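Side-chain contact in family 88 glycosyl hydrolase (Bacteroides thetaiotaomicron, PDB 5NOA), which probably hydrolyses unsaturated uronyl residues from the ends of lyase-generated oligosaccharides, as other family 88 glycoside hydrolases do: residues N174-N178 with P179-E183. Sequence-based numbering, arbitrary orientation.
Sequences NITKN and PLYLE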
loop_
_atom_site.group_PDB
_atom_site.type_symbol
_atom_site.label_atom_id
_atom_site.label_comp_id
_atom_site.label_asym_id
_atom_site.label_seq_id
_atom_site.Cartn_x
_atom_site.Cartn_y
_atom_site.Cartn_z
ATOM N N ASN A 174 -8.558 10.984 12.823
ATOM C CA ASN A 174 -9.415 12.046 12.286
ATOM C C ASN A 174 -10.864 11.884 12.689
ATOM O O ASN A 174 -11.579 12.873 12.775
ATOM C CB ASN A 174 -9.224 12.180 10.761
ATOM C CG ASN A 174 -7.925 12.893 10.386
ATOM O OD1 ASN A 174 -7.424 13.722 11.116
ATOM N ND2 ASN A 174 -7.396 12.579 9.209
ATOM N N ILE A 175 -11.293 10.647 12.947
ATOM C CA ILE A 175 -12.628 10.397 13.462
ATOM C C ILE A 175 -12.742 10.678 14.952
ATOM O O ILE A 175 -13.661 11.369 15.364
ATOM C CB ILE A 175 -13.063 8.955 13.157
ATOM C CG1 ILE A 175 -13.219 8.768 11.644
ATOM C CG2 ILE A 175 -14.350 8.610 13.895
ATOM C CD1 ILE A 175 -13.205 7.331 11.198
ATOM N N THR A 176 -11.847 10.106 15.748
ATOM C CA THR A 176 -11.958 10.123 17.207
ATOM C C THR A 176 -11.344 11.372 17.841
ATOM O O THR A 176 -11.695 11.734 18.965
ATOM C CB THR A 176 -11.261 8.895 17.852
ATOM O OG1 THR A 176 -9.850 8.964 17.617
ATOM C CG2 THR A 176 -11.843 7.566 17.319
ATOM N N LYS A 177 -10.351 11.959 17.171
ATOM C CA LYS A 177 -9.490 12.996 17.738
ATOM C C LYS A 177 -8.754 12.575 19.013
ATOM O O LYS A 177 -8.338 13.428 19.808
ATOM C CB LYS A 177 -10.271 14.327 17.909
ATOM C CG LYS A 177 -10.958 14.839 16.639
ATOM C CD LYS A 177 -9.947 15.236 15.559
ATOM C CE LYS A 177 -10.607 15.725 14.268
ATOM N NZ LYS A 177 -11.292 17.039 14.413
ATOM N N ASN A 178 -8.551 11.257 19.160
ATOM C CA ASN A 178 -7.804 10.721 20.270
ATOM C C ASN A 178 -6.301 10.783 19.932
ATOM O O ASN A 178 -5.843 10.035 19.099
ATOM C CB ASN A 178 -8.251 9.283 20.529
ATOM C CG ASN A 178 -7.497 8.615 21.639
ATOM O OD1 ASN A 178 -6.491 9.126 22.167
ATOM N ND2 ASN A 178 -8.007 7.437 22.035
ATOM N N PRO A 179 -5.552 11.662 20.622
ATOM C CA PRO A 179 -4.122 11.812 20.278
ATOM C C PRO A 179 -3.242 10.575 20.439
ATOM O O PRO A 179 -2.156 10.502 19.858
ATOM C CB PRO A 179 -3.656 12.940 21.212
ATOM C CG PRO A 179 -4.691 13.056 22.246
ATOM C CD PRO A 179 -5.955 12.601 21.675
ATOM N N LEU A 180 -3.689 9.592 21.203
ATOM C CA LEU A 180 -2.910 8.388 21.357
ATOM C C LEU A 180 -2.649 7.704 20.013
ATOM O O LEU A 180 -1.591 7.127 19.837
ATOM C CB LEU A 180 -3.568 7.442 22.363
ATOM C CG LEU A 180 -2.749 6.229 22.751
ATOM C CD1 LEU A 180 -1.467 6.623 23.493
ATOM C CD2 LEU A 180 -3.598 5.309 23.610
ATOM N N TYR A 181 -3.606 7.772 19.083
ATOM C CA TYR A 181 -3.369 7.188 17.743
ATOM C C TYR A 181 -2.112 7.736 17.085
ATOM O O TYR A 181 -1.384 6.994 16.437
ATOM C CB TYR A 181 -4.577 7.408 16.831
ATOM C CG TYR A 181 -5.744 6.492 17.095
ATOM C CD1 TYR A 181 -5.705 5.179 16.674
ATOM C CD2 TYR A 181 -6.895 6.929 17.759
ATOM C CE1 TYR A 181 -6.767 4.321 16.915
ATOM C CE2 TYR A 181 -7.942 6.071 18.001
ATOM C CZ TYR A 181 -7.870 4.770 17.566
ATOM O OH TYR A 181 -8.904 3.896 17.764
ATOM N N LEU A 182 -1.877 9.033 17.243
ATOM C CA LEU A 182 -0.720 9.645 16.603
ATOM C C LEU A 182 0.577 9.425 17.356
ATOM O O LEU A 182 1.648 9.338 16.758
ATOM C CB LEU A 182 -0.994 11.128 16.299
ATOM C CG LEU A 182 -2.246 11.392 15.459
ATOM C CD1 LEU A 182 -2.386 12.893 15.194
ATOM C CD2 LEU A 182 -2.248 10.600 14.171
ATOM N N GLU A 183 0.477 9.285 18.669
ATOM C CA GLU A 183 1.632 8.910 19.456
ATOM C C GLU A 183 2.100 7.488 19.142
ATOM O O GLU A 183 3.302 7.211 18.961
ATOM C CB GLU A 183 1.335 9.041 20.936
ATOM C CG GLU A 183 2.430 8.573 21.866
ATOM C CD GLU A 183 3.774 9.229 21.640
ATOM O OE1 GLU A 183 3.832 10.483 21.382
ATOM O OE2 GLU A 183 4.781 8.450 21.746
#
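OD1 of Asn-178 accepts from the backbone N of Leu-180 in an Asx turn that caps helix 180-196, in the tight turn that follows helix 160-176 within the six-hairpin alpha/alpha-barrel fold of the family. From CB outward, the Asn-178 side chain first meets Tyr-181: CB of Asn-178 lies 3.9 Å from CD2 of Tyr-181, resting against the ring. CG stands anti to the backbone N (chi1 178°), which sets the amide beside the carbonyl carbon, where its oxygen can reach Leu-180. There OD1 of Asn-178 accepts from N of Leu-180 at 3.0 Å, the donor sitting well above the amide plane, and also touches CB of Leu-180. The main-chain O of Asn-178 takes the N-H of Tyr-181 and lies near the plane of that ring, at its edge. Without the amide, as with an alanine here, the Leu-180 N-H would probably lose its capping acceptor. Tyr-181 has its OH hydrogen-bonded to Glu-145 on helix 135-149, and its side chain crosses that of Thr-176 at about a right angle. Thr-176 closes an ST turn: OG1 of Thr-176, also hydrogen-bonded to O of Leu-172, accepts from N of Asn-178 at 3.1 Å and meets CE2 of Tyr-181 obliquely at 3.5 Å.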